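Local coordinates for fucolectin-related protein (Streptococcus pneumoniae, PDB 2WMF) that hydrolyses host blood-group carbohydrate antigens as a family 98 glycoside hydrolase, probably as part of fucose utilization by the bacterium, at residues T189-D193 against P194-E198; W153-N156 against N157-P161; V338-N341 against G342-R345. All coordinates share one frame; numbering follows the deposited sequence.

Contact 1. Residues T189-D193 against P194-E198; sequences TIMND and PTFFE
An N-cap opens helix 194-203 immediately after helix 184-192 has ended, and Asp193, the residue between the two, supplies it. Its OD2 accepts from Phe196 N at 2.9 Å through the anti lone pair, the one facing away from OD1, with an N-H...O angle of 159°. The carboxylate gets there because CG lies anti to the backbone N (chi1 -178°), which swings it over the first turn of the new helix. The backbone of the same residue starts the regular helical pattern: Phe197 N donates to Asp193 O at 2.9 Å. A water bridges Asp193 and Thr195, giving a hydrogen to Asp193 OD1 at 2.6 Å and bonding Thr195 OG1 at 2.7 Å, so both carboxylate oxygens are held and the rotation of the group is fixed. The two helices lie on the outside of the parallel eight-stranded barrel, in the chain between strands 176-180 and 207-212, and beyond the cap their apolar side chains close the corner. Ile190 reaches the Phe196 ring with its CG2 branch, 3.7 Å from CD2. Met191, bent at chi2 and chi3, brings its end to both phenylalanine rings. Its SD lies in the plane of the Phe197 ring at the edge, 3.9 Å from CD1, a Met-aromatic contact 87° off the ring normal; its CE meets the edge of the Phe196 ring, 4.0 Å from CE2. Trp179 packs edge-to-face with Phe196, and Leu209 touches Met191 from the barrel strand 207-212.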
loop_
_atom_site.group_PDB
_atom_site.type_symbol
_atom_site.label_atom_id
_atom_site.label_comp_id
_atom_site.label_asym_id
_atom_site.label_seq_id
_atom_site.Cartn_x
_atom_site.Cartn_y
_atom_site.Cartn_z
ATOM N N THR A 189 7.656 -6.151 19.395
ATOM C CA THR A 189 8.484 -7.274 19.801
ATOM C C THR A 189 9.724 -7.391 18.935
ATOM O O THR A 189 10.851 -7.591 19.444
ATOM C CB THR A 189 7.633 -8.594 19.804
ATOM O OG1 THR A 189 6.589 -8.462 20.771
ATOM C CG2 THR A 189 8.470 -9.774 20.203
ATOM N N ILE A 190 9.547 -7.193 17.636
ATOM C CA ILE A 190 10.705 -7.284 16.714
ATOM C C ILE A 190 11.794 -6.282 17.086
ATOM O O ILE A 190 12.962 -6.654 17.157
ATOM C CB ILE A 190 10.279 -7.096 15.215
ATOM C CG1 ILE A 190 9.312 -8.229 14.830
ATOM C CG2 ILE A 190 11.474 -6.950 14.270
ATOM C CD1 ILE A 190 9.735 -9.579 15.162
ATOM N N MET A 191 11.427 -5.027 17.288
ATOM C CA MET A 191 12.425 -3.980 17.536
ATOM C C MET A 191 12.941 -3.952 18.988
ATOM O O MET A 191 13.943 -3.306 19.287
ATOM C CB MET A 191 11.956 -2.613 17.010
ATOM C CG MET A 191 13.059 -1.600 16.696
ATOM S SD MET A 191 14.222 -2.164 15.434
ATOM C CE MET A 191 13.295 -1.875 13.893
ATOM N N ASN A 192 12.267 -4.643 19.914
ATOM C CA ASN A 192 12.857 -4.944 21.237
ATOM C C ASN A 192 13.965 -6.005 21.192
ATOM O O ASN A 192 14.747 -6.108 22.142
ATOM C CB ASN A 192 11.750 -5.379 22.257
ATOM C CG ASN A 192 10.981 -4.204 22.872
ATOM O OD1 ASN A 192 9.757 -4.313 23.126
ATOM N ND2 ASN A 192 11.662 -3.096 23.109
ATOM N N ASP A 193 14.050 -6.774 20.106
ATOM C CA ASP A 193 15.143 -7.753 19.965
ATOM C C ASP A 193 16.486 -7.032 19.862
ATOM O O ASP A 193 16.658 -6.184 18.991
ATOM C CB ASP A 193 14.965 -8.662 18.748
ATOM C CG ASP A 193 16.073 -9.692 18.649
ATOM O OD1 ASP A 193 15.968 -10.730 19.344
ATOM O OD2 ASP A 193 17.033 -9.466 17.902
ATOM N N PRO A 194 17.454 -7.349 20.758
ATOM C CA PRO A 194 18.684 -6.576 20.704
ATOM C C PRO A 194 19.484 -6.769 19.426
ATOM O O PRO A 194 20.081 -5.822 18.945
ATOM C CB PRO A 194 19.481 -7.085 21.899
ATOM C CG PRO A 194 18.860 -8.278 22.331
ATOM C CD PRO A 194 17.435 -8.267 21.884
ATOM N N THR A 195 19.435 -7.964 18.859
ATOM C CA THR A 195 20.168 -8.255 17.620
ATOM C C THR A 195 19.610 -7.445 16.449
ATOM O O THR A 195 20.345 -6.829 15.681
ATOM C CB THR A 195 20.195 -9.762 17.313
ATOM O OG1 THR A 195 20.639 -10.497 18.478
ATOM C CG2 THR A 195 21.144 -10.115 16.083
ATOM N N PHE A 196 18.293 -7.460 16.293
ATOM C CA PHE A 196 17.659 -6.748 15.195
ATOM C C PHE A 196 17.718 -5.228 15.373
ATOM O O PHE A 196 17.915 -4.495 14.392
ATOM C CB PHE A 196 16.230 -7.232 14.924
ATOM C CG PHE A 196 15.745 -6.798 13.587
ATOM C CD1 PHE A 196 16.238 -7.411 12.440
ATOM C CD2 PHE A 196 14.862 -5.732 13.430
ATOM C CE1 PHE A 196 15.859 -6.998 11.186
ATOM C CE2 PHE A 196 14.502 -5.299 12.164
ATOM C CZ PHE A 196 14.965 -5.945 11.048
ATOM N N PHE A 197 17.547 -4.745 16.603
ATOM C CA PHE A 197 17.677 -3.308 16.882
ATOM C C PHE A 197 19.079 -2.793 16.510
ATOM O O PHE A 197 19.223 -1.759 15.812
ATOM C CB PHE A 197 17.285 -3.002 18.321
ATOM C CG PHE A 197 17.391 -1.552 18.698
ATOM C CD1 PHE A 197 16.604 -0.585 18.076
ATOM C CD2 PHE A 197 18.230 -1.144 19.730
ATOM C CE1 PHE A 197 16.694 0.739 18.444
ATOM C CE2 PHE A 197 18.305 0.181 20.107
ATOM C CZ PHE A 197 17.533 1.119 19.473
ATOM N N GLU A 198 20.111 -3.519 16.935
ATOM C CA GLU A 198 21.485 -3.190 16.582
ATOM C C GLU A 198 21.696 -3.225 15.054
ATOM O O GLU A 198 22.312 -2.303 14.466
ATOM C CB GLU A 198 22.473 -4.119 17.286
ATOM C CG GLU A 198 23.876 -4.067 16.759
ATOM C CD GLU A 198 24.658 -2.857 17.190
ATOM O OE1 GLU A 198 25.814 -2.710 16.695
ATOM O OE2 GLU A 198 24.179 -2.072 18.034
HETATM O O HOH W 1 18.471 -11.367 19.902
#

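Contact 2. Residues W153-N156 against N157-P161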
loop_
_atom_site.group_PDB
_atom_site.type_symbol
_atom_site.label_atom_id
_atom_site.label_comp_id
_atom_site.label_asym_id
_atom_site.label_seq_id
_atom_site.Cartn_x
_atom_site.Cartn_y
_atom_site.Cartn_z
ATOM N N TRP A 153 1.098 -14.658 13.183
ATOM C CA TRP A 153 0.357 -15.774 13.756
ATOM C C TRP A 153 1.213 -16.932 14.255
ATOM O O TRP A 153 0.684 -17.952 14.758
ATOM C CB TRP A 153 -0.702 -16.286 12.767
ATOM C CG TRP A 153 -0.133 -16.781 11.454
ATOM C CD1 TRP A 153 0.174 -16.016 10.376
ATOM C CD2 TRP A 153 0.186 -18.141 11.088
ATOM N NE1 TRP A 153 0.698 -16.800 9.369
ATOM C CE2 TRP A 153 0.682 -18.115 9.773
ATOM C CE3 TRP A 153 0.082 -19.384 11.742
ATOM C CZ2 TRP A 153 1.071 -19.269 9.093
ATOM C CZ3 TRP A 153 0.468 -20.541 11.038
ATOM C CH2 TRP A 153 0.978 -20.477 9.752
ATOM N N ILE A 154 2.527 -16.772 14.131
ATOM C CA ILE A 154 3.460 -17.900 14.320
ATOM C C ILE A 154 4.854 -17.397 14.722
ATOM O O ILE A 154 5.889 -17.804 14.187
ATOM C CB ILE A 154 3.421 -18.830 13.070
ATOM C CG1 ILE A 154 4.179 -20.130 13.266
ATOM C CG2 ILE A 154 3.877 -18.110 11.786
ATOM C CD1 ILE A 154 3.589 -21.276 12.432
ATOM N N TYR A 155 4.859 -16.455 15.654
ATOM C CA TYR A 155 6.098 -15.796 16.069
ATOM C C TYR A 155 7.011 -16.781 16.820
ATOM O O TYR A 155 6.549 -17.621 17.612
ATOM C CB TYR A 155 5.792 -14.602 16.951
ATOM C CG TYR A 155 7.041 -13.909 17.444
ATOM C CD1 TYR A 155 7.811 -13.156 16.559
ATOM C CD2 TYR A 155 7.510 -14.046 18.770
ATOM C CE1 TYR A 155 8.991 -12.542 16.972
ATOM C CE2 TYR A 155 8.705 -13.400 19.191
ATOM C CZ TYR A 155 9.420 -12.642 18.267
ATOM O OH TYR A 155 10.644 -11.992 18.566
ATOM N N ASN A 156 8.316 -16.625 16.630
ATOM C CA ASN A 156 9.321 -17.257 17.510
ATOM C C ASN A 156 10.560 -16.364 17.590
ATOM O O ASN A 156 10.722 -15.429 16.792
ATOM C CB ASN A 156 9.656 -18.681 17.064
ATOM C CG ASN A 156 10.419 -18.713 15.755
ATOM O OD1 ASN A 156 11.559 -18.219 15.689
ATOM N ND2 ASN A 156 9.809 -19.267 14.708
ATOM N N ASN A 157 11.405 -16.648 18.558
ATOM C CA ASN A 157 12.522 -15.748 18.889
ATOM C C ASN A 157 13.729 -15.831 17.935
ATOM O O ASN A 157 14.702 -15.095 18.127
ATOM C CB ASN A 157 12.987 -15.968 20.329
ATOM C CG ASN A 157 13.607 -17.341 20.571
ATOM O OD1 ASN A 157 14.102 -18.029 19.656
ATOM N ND2 ASN A 157 13.599 -17.753 21.847
ATOM N N GLN A 158 13.677 -16.699 16.936
ATOM C CA GLN A 158 14.745 -16.771 15.916
ATOM C C GLN A 158 14.548 -15.810 14.717
ATOM O O GLN A 158 15.477 -15.563 13.941
ATOM C CB GLN A 158 14.923 -18.190 15.400
ATOM C CG GLN A 158 15.265 -19.212 16.476
ATOM C CD GLN A 158 15.639 -20.586 15.938
ATOM O OE1 GLN A 158 16.172 -20.742 14.830
ATOM N NE2 GLN A 158 15.394 -21.612 16.759
ATOM N N LEU A 159 13.330 -15.314 14.525
ATOM C CA LEU A 159 13.000 -14.555 13.329
ATOM C C LEU A 159 13.745 -13.234 13.258
ATOM O O LEU A 159 14.279 -12.888 12.199
ATOM C CB LEU A 159 11.487 -14.315 13.277
ATOM C CG LEU A 159 10.637 -15.599 13.232
ATOM C CD1 LEU A 159 9.154 -15.202 13.213
ATOM C CD2 LEU A 159 11.030 -16.551 12.085
ATOM N N ALA A 160 13.815 -12.540 14.373
ATOM C CA ALA A 160 14.508 -11.236 14.395
ATOM C C ALA A 160 16.034 -11.423 14.207
ATOM O O ALA A 160 16.647 -10.757 13.355
ATOM C CB ALA A 160 14.197 -10.455 15.641
ATOM N N PRO A 161 16.669 -12.306 15.006
ATOM C CA PRO A 161 18.120 -12.530 14.770
ATOM C C PRO A 161 18.480 -13.059 13.373
ATOM O O PRO A 161 19.504 -12.636 12.747
ATOM C CB PRO A 161 18.509 -13.522 15.887
ATOM C CG PRO A 161 17.438 -13.514 16.812
ATOM C CD PRO A 161 16.189 -13.075 16.165
HETATM O O HOH W 2 12.294 -13.110 16.678
#
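Asn156 O is gripped by two donors as the chain turns into helix 159-172. A water gives it a hydrogen at 2.8 Å, and Leu159 N donates a weak but nearly straight bond to Asn156 O at 3.5 Å, with an N-H...O angle of 169°. The second of these closes a type I beta turn from Asn156 to Leu159. The water also accepts from Ala160 N at 2.8 Å and bonds Tyr155 OH at 2.7 Å; it therefore ties the Tyr155 phenol and the carbonyl that opens the turn to Ala160 N. Asn156 adds a capping bond from its side chain: OD1 accepts from Gln158 N at 2.9 Å, the donor lying in the carbonyl plane. To make it, CG sits between the backbone N and the carbonyl carbon (chi1 69°), which folds the amide back over the turn. With both oxygens of Asn156 turned to amides of the segment that follows, the residue is fixed by backbone and side chain together. Leu159 completes the corner. Its CB directed at the preceding segment, it leans across the Asn156 amide at about a right angle, CG standing 3.7 Å from Asn156 OD1. In an apolar contact, Leu159 CD1 comes obliquely to the Tyr155 ring, 4.1 Å from Tyr155 CD1, as the two side chains slide past each other in opposite directions. Asn156 ND2 makes a weak hydrogen bond to Gly123 O, and Arg125 touches both Asn156 and Gln158. The turn follows barrel strand 143-149 and its loop, and Tyr155 lies against Trp185, Thr189 and Ile190 of helix 184-192.

Contact 3. Residues V338-N341 against G342-R345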
loop_
_atom_site.group_PDB
_atom_site.type_symbol
_atom_site.label_atom_id
_atom_site.label_comp_id
_atom_site.label_asym_id
_atom_site.label_seq_id
_atom_site.Cartn_x
_atom_site.Cartn_y
_atom_site.Cartn_z
ATOM N N VAL A 338 3.805 13.161 18.714
ATOM C CA VAL A 338 4.090 11.741 18.545
ATOM C C VAL A 338 3.655 11.010 19.788
ATOM O O VAL A 338 3.535 11.609 20.874
ATOM C CB VAL A 338 5.601 11.437 18.274
ATOM C CG1 VAL A 338 6.068 12.172 17.058
ATOM C CG2 VAL A 338 6.507 11.759 19.490
ATOM N N PHE A 339 3.382 9.722 19.635
ATOM C CA PHE A 339 3.135 8.857 20.778
ATOM C C PHE A 339 4.368 7.980 20.959
ATOM O O PHE A 339 4.732 7.206 20.052
ATOM C CB PHE A 339 1.904 7.993 20.587
ATOM C CG PHE A 339 1.573 7.148 21.807
ATOM C CD1 PHE A 339 0.694 7.611 22.784
ATOM C CD2 PHE A 339 2.197 5.934 22.006
ATOM C CE1 PHE A 339 0.421 6.858 23.903
ATOM C CE2 PHE A 339 1.947 5.177 23.137
ATOM C CZ PHE A 339 1.059 5.640 24.080
ATOM N N TRP A 340 4.990 8.103 22.128
ATOM C CA TRP A 340 6.142 7.288 22.521
ATOM C C TRP A 340 5.718 6.153 23.436
ATOM O O TRP A 340 5.013 6.383 24.446
ATOM C CB TRP A 340 7.169 8.149 23.271
ATOM C CG TRP A 340 8.434 7.428 23.651
ATOM C CD1 TRP A 340 9.170 6.596 22.873
ATOM C CD2 TRP A 340 9.140 7.562 24.882
ATOM N NE1 TRP A 340 10.289 6.164 23.554
ATOM C CE2 TRP A 340 10.286 6.737 24.799
ATOM C CE3 TRP A 340 8.878 8.240 26.080
ATOM C CZ2 TRP A 340 11.190 6.605 25.855
ATOM C CZ3 TRP A 340 9.795 8.102 27.143
ATOM C CH2 TRP A 340 10.917 7.272 27.016
ATOM N N ASN A 341 6.150 4.963 23.050
ATOM C CA ASN A 341 5.859 3.718 23.766
ATOM C C ASN A 341 6.660 3.565 25.049
ATOM O O ASN A 341 6.593 2.516 25.680
ATOM C CB ASN A 341 6.162 2.492 22.909
ATOM C CG ASN A 341 5.008 2.021 22.075
ATOM O OD1 ASN A 341 3.919 2.604 22.068
ATOM N ND2 ASN A 341 5.243 0.911 21.390
ATOM N N GLY A 342 7.389 4.587 25.480
ATOM C CA GLY A 342 8.289 4.470 26.656
ATOM C C GLY A 342 7.670 4.359 28.041
ATOM O O GLY A 342 8.379 3.965 28.964
ATOM N N GLU A 343 6.400 4.718 28.204
ATOM C CA GLU A 343 5.690 4.626 29.506
ATOM C C GLU A 343 4.379 3.842 29.332
ATOM O O GLU A 343 3.330 4.224 29.882
ATOM C CB GLU A 343 5.432 6.021 30.117
ATOM C CG GLU A 343 6.698 6.822 30.272
ATOM C CD GLU A 343 6.534 8.282 30.662
ATOM O OE1 GLU A 343 5.424 8.780 30.970
ATOM O OE2 GLU A 343 7.594 8.952 30.608
ATOM N N GLY A 344 4.452 2.777 28.534
ATOM C CA GLY A 344 3.298 1.973 28.178
ATOM C C GLY A 344 3.077 2.031 26.688
ATOM O O GLY A 344 3.235 3.087 26.102
ATOM N N ARG A 345 2.673 0.919 26.082
ATOM C CA ARG A 345 2.759 0.741 24.634
ATOM C C ARG A 345 1.408 0.899 23.954
ATOM O O ARG A 345 0.346 0.658 24.548
ATOM C CB ARG A 345 3.373 -0.613 24.278
ATOM C CG ARG A 345 4.769 -0.788 24.851
ATOM C CD ARG A 345 5.174 -2.216 25.147
ATOM N NE ARG A 345 6.424 -2.173 25.893
ATOM C CZ ARG A 345 6.539 -1.901 27.197
ATOM N NH1 ARG A 345 5.455 -1.732 27.955
ATOM N NH2 ARG A 345 7.739 -1.763 27.741
HETATM O O HOH W 3 3.978 5.504 26.695
HETATM O O HOH W 4 6.739 1.400 27.977
#
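Trp340 folds its indole over Gly342, two residues on, and can be followed outward atom by atom. CB stands 4.2 Å from Gly342 N; CG, anti to the backbone N (chi1 -177°) and beside the carbonyl carbon, carries the ring along the onward chain and is 3.5 Å from that same Gly342 N; CE2, farther out, lies 3.5 Å from Gly342 CA. That alpha carbon sits over the centre of the six-membered ring, a CH-pi contact only 9° off the normal. On the same ring CZ3 approaches Glu343 OE2 loosely. In the five-membered ring, NE1 makes weak hydrogen bonds to Ile381 O and His378 O. Trp340 ends the central strand, 337-340, of a three-stranded parallel sheet, and the chain then curls into the loop before strand 376-377. No direct hydrogen bond joins the two segments; water does. One molecule donates to Trp340 O and Gly344 O, both at 2.6 Å, and accepts from Glu343 N. A second donates to Asn341 O, accepts from Gly344 N and lies over one face of the Arg345 guanidinium. Asn341 OD1 bonds Ile346 N, ND2 is hydrogen-bonded to Glu188, and Arg345 NE forms a salt bridge with Glu379.

Contacts 1 and 2 lie on the outer helices of the barrel and touch directly, Ala160 packing on Asp193 and Phe196, with centres about 11 Å apart. Asp193 caps a helix with a carboxylate oxygen; Asn156 caps the turn leading into one with an amide oxygen. Contact 3 belongs to the C-terminal domain of the family, about 17 Å from contact 1 between centres and without touching it, and there a strand runs out into a loop. All three use bridging waters, but only contact 3 lacks a direct hydrogen bond between its segments. All are partly buried; exposed residues occur in contacts 1 and 2 but not among those touching in contact 3, which Asn341 links to helix 184-192.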